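Erythrocyte binding antigen 140 (Plasmodium falciparum, PDB 4GF2) probably binds host receptors on the red blood cell surface through its paired Duffy-binding-like domains, as an adhesin of erythrocyte invasion. Local coordinates at residues A[481-486]-A[538-543]. The protein carries 3 engineered substitutions. Sequence-based numbering, arbitrary orientation.
Sequences RWFKEW and KQVDKY
Q539 shows how a single glutamine can serve two aromatic neighbours along its length, pressing its aliphatic root on F483 and its amide on W486. Its CB lies over one face of the F483 ring, 4.0 Å from CE1. Beyond CG, which stands anti to the carbonyl carbon (chi1 -66°), the chain runs extended and carries CD past the rim of that ring at CD1. There the two ends of the amide part: OE1 rests 3.9 Å from F483 CA and touches CB of W486, whereas NE2 sits over one face of the indole, displaced toward its rim, 3.6 Å from CD1 of W486, with the amide plane almost perpendicular to the ring. E535, one turn earlier on the Q539 helix, supplies the polar partner of both this NE2 and the indole NE1 of W486. Helices 478-508 and 518-548 are two long, roughly antiparallel helices of the second Duffy-binding-like domain, a mainly helical fold pinned by disulfides; the axes of segments 481-486 and 538-543 come no closer than 11.1 Å, a separation spanned by F483, W486 and Q539. F483, its CG anti to the backbone N (chi1 -170°), brings CZ within 4.2 Å of V540 CG2. CD2 of Y543 lies at the edge of the F483 ring, 4.0 Å from its CD2, the two planes oblique at 56°. L567 also packs on F483; Y543 OH is hydrogen-bonded to K561 O.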
loop_
_atom_site.group_PDB
_atom_site.type_symbol
_atom_site.label_atom_id
_atom_site.label_comp_id
_atom_site.label_asym_id
_atom_site.label_seq_id
_atom_site.Cartn_x
_atom_site.Cartn_y
_atom_site.Cartn_z
ATOM N N ARG A 481 12.456 -9.233 28.680
ATOM C CA ARG A 481 11.800 -10.323 27.974
ATOM C C ARG A 481 12.817 -11.395 27.622
ATOM O O ARG A 481 12.531 -12.588 27.715
ATOM C CB ARG A 481 11.123 -9.816 26.704
ATOM C CG ARG A 481 10.137 -8.684 26.936
ATOM C CD ARG A 481 9.254 -8.465 25.721
ATOM N NE ARG A 481 10.008 -8.492 24.467
ATOM C CZ ARG A 481 10.457 -7.418 23.820
ATOM N NH1 ARG A 481 10.243 -6.196 24.294
ATOM N NH2 ARG A 481 11.124 -7.570 22.683
ATOM N N TRP A 482 14.009 -10.964 27.224
ATOM C CA TRP A 482 15.059 -11.888 26.817
ATOM C C TRP A 482 15.602 -12.653 28.009
ATOM O O TRP A 482 15.826 -13.858 27.930
ATOM C CB TRP A 482 16.192 -11.137 26.117
ATOM C CG TRP A 482 15.806 -10.631 24.776
ATOM C CD1 TRP A 482 14.613 -10.826 24.138
ATOM C CD2 TRP A 482 16.613 -9.847 23.891
ATOM N NE1 TRP A 482 14.629 -10.209 22.911
ATOM C CE2 TRP A 482 15.844 -9.601 22.737
ATOM C CE3 TRP A 482 17.908 -9.329 23.964
ATOM C CZ2 TRP A 482 16.328 -8.858 21.668
ATOM C CZ3 TRP A 482 18.386 -8.592 22.901
ATOM C CH2 TRP A 482 17.599 -8.364 21.767
ATOM N N PHE A 483 15.817 -11.941 29.110
ATOM C CA PHE A 483 16.338 -12.542 30.330
ATOM C C PHE A 483 15.485 -13.745 30.729
ATOM O O PHE A 483 16.007 -14.825 31.009
ATOM C CB PHE A 483 16.345 -11.510 31.460
ATOM C CG PHE A 483 17.088 -11.953 32.696
ATOM C CD1 PHE A 483 17.925 -13.057 32.672
ATOM C CD2 PHE A 483 16.942 -11.260 33.884
ATOM C CE1 PHE A 483 18.603 -13.456 33.810
ATOM C CE2 PHE A 483 17.616 -11.656 35.024
ATOM C CZ PHE A 483 18.447 -12.755 34.986
ATOM N N LYS A 484 14.170 -13.553 30.750
ATOM C CA LYS A 484 13.243 -14.633 31.066
ATOM C C LYS A 484 13.317 -15.743 30.019
ATOM O O LYS A 484 13.282 -16.925 30.356
ATOM C CB LYS A 484 11.811 -14.104 31.169
ATOM C CG LYS A 484 10.787 -14.981 30.472
ATOM C CD LYS A 484 9.362 -14.558 30.791
ATOM C CE LYS A 484 8.415 -14.914 29.657
ATOM N NZ LYS A 484 8.523 -16.341 29.246
ATOM N N GLU A 485 13.412 -15.358 28.748
ATOM C CA GLU A 485 13.531 -16.328 27.666
ATOM C C GLU A 485 14.769 -17.190 27.887
ATOM O O GLU A 485 14.758 -18.395 27.634
ATOM C CB GLU A 485 13.615 -15.618 26.309
ATOM C CG GLU A 485 13.557 -16.552 25.099
ATOM C CD GLU A 485 13.685 -15.815 23.770
ATOM O OE1 GLU A 485 13.688 -14.564 23.771
ATOM O OE2 GLU A 485 13.782 -16.489 22.720
ATOM N N TRP A 486 15.838 -16.560 28.363
ATOM C CA TRP A 486 17.080 -17.265 28.643
ATOM C C TRP A 486 16.874 -18.257 29.783
ATOM O O TRP A 486 17.338 -19.395 29.719
ATOM C CB TRP A 486 18.185 -16.271 28.999
ATOM C CG TRP A 486 19.470 -16.921 29.395
ATOM C CD1 TRP A 486 20.554 -17.142 28.601
ATOM C CD2 TRP A 486 19.808 -17.433 30.689
ATOM N NE1 TRP A 486 21.548 -17.761 29.319
ATOM C CE2 TRP A 486 21.114 -17.952 30.604
ATOM C CE3 TRP A 486 19.134 -17.507 31.911
ATOM C CZ2 TRP A 486 21.756 -18.537 31.690
ATOM C CZ3 TRP A 486 19.774 -18.088 32.990
ATOM C CH2 TRP A 486 21.071 -18.595 32.872
ATOM N N LYS A 538 26.485 -12.115 33.355
ATOM C CA LYS A 538 26.375 -10.906 32.550
ATOM C C LYS A 538 25.005 -10.266 32.727
ATOM O O LYS A 538 24.898 -9.093 33.083
ATOM C CB LYS A 538 26.605 -11.221 31.068
ATOM C CG LYS A 538 28.066 -11.422 30.686
ATOM C CD LYS A 538 28.216 -11.621 29.183
ATOM C CE LYS A 538 29.677 -11.707 28.761
ATOM N NZ LYS A 538 30.346 -12.932 29.280
ATOM N N GLN A 539 23.960 -11.046 32.482
ATOM C CA GLN A 539 22.598 -10.528 32.504
ATOM C C GLN A 539 22.149 -10.126 33.902
ATOM O O GLN A 539 21.410 -9.156 34.069
ATOM C CB GLN A 539 21.642 -11.566 31.932
ATOM C CG GLN A 539 21.868 -11.839 30.460
ATOM C CD GLN A 539 21.108 -13.050 29.988
ATOM O OE1 GLN A 539 20.080 -12.935 29.324
ATOM N NE2 GLN A 539 21.607 -14.227 30.338
ATOM N N VAL A 540 22.589 -10.875 34.904
ATOM C CA VAL A 540 22.284 -10.539 36.286
ATOM C C VAL A 540 22.875 -9.179 36.629
ATOM O O VAL A 540 22.247 -8.369 37.314
ATOM C CB VAL A 540 22.837 -11.602 37.251
ATOM C CG1 VAL A 540 23.017 -11.026 38.651
ATOM C CG2 VAL A 540 21.918 -12.813 37.281
ATOM N N ASP A 541 24.085 -8.930 36.143
ATOM C CA ASP A 541 24.782 -7.686 36.433
ATOM C C ASP A 541 24.011 -6.507 35.858
ATOM O O ASP A 541 23.851 -5.480 36.515
ATOM C CB ASP A 541 26.196 -7.725 35.853
ATOM C CG ASP A 541 27.050 -6.564 36.319
ATOM O OD1 ASP A 541 26.993 -6.222 37.519
ATOM O OD2 ASP A 541 27.783 -5.995 35.483
ATOM N N LYS A 542 23.530 -6.660 34.629
ATOM C CA LYS A 542 22.773 -5.601 33.972
ATOM C C LYS A 542 21.437 -5.389 34.666
ATOM O O LYS A 542 21.037 -4.255 34.928
ATOM C CB LYS A 542 22.543 -5.935 32.496
ATOM C CG LYS A 542 21.608 -4.962 31.790
ATOM C CD LYS A 542 21.467 -5.286 30.313
ATOM C CE LYS A 542 20.356 -4.467 29.671
ATOM N NZ LYS A 542 20.619 -3.002 29.725
ATOM N N TYR A 543 20.749 -6.485 34.959
ATOM C CA TYR A 543 19.461 -6.420 35.630
ATOM C C TYR A 543 19.603 -5.657 36.941
ATOM O O TYR A 543 18.755 -4.840 37.291
ATOM C CB TYR A 543 18.930 -7.829 35.892
ATOM C CG TYR A 543 17.658 -7.864 36.707
ATOM C CD1 TYR A 543 17.698 -7.823 38.097
ATOM C CD2 TYR A 543 16.416 -7.943 36.090
ATOM C CE1 TYR A 543 16.538 -7.856 38.847
ATOM C CE2 TYR A 543 15.250 -7.978 36.830
ATOM C CZ TYR A 543 15.317 -7.935 38.210
ATOM O OH TYR A 543 14.160 -7.968 38.953
#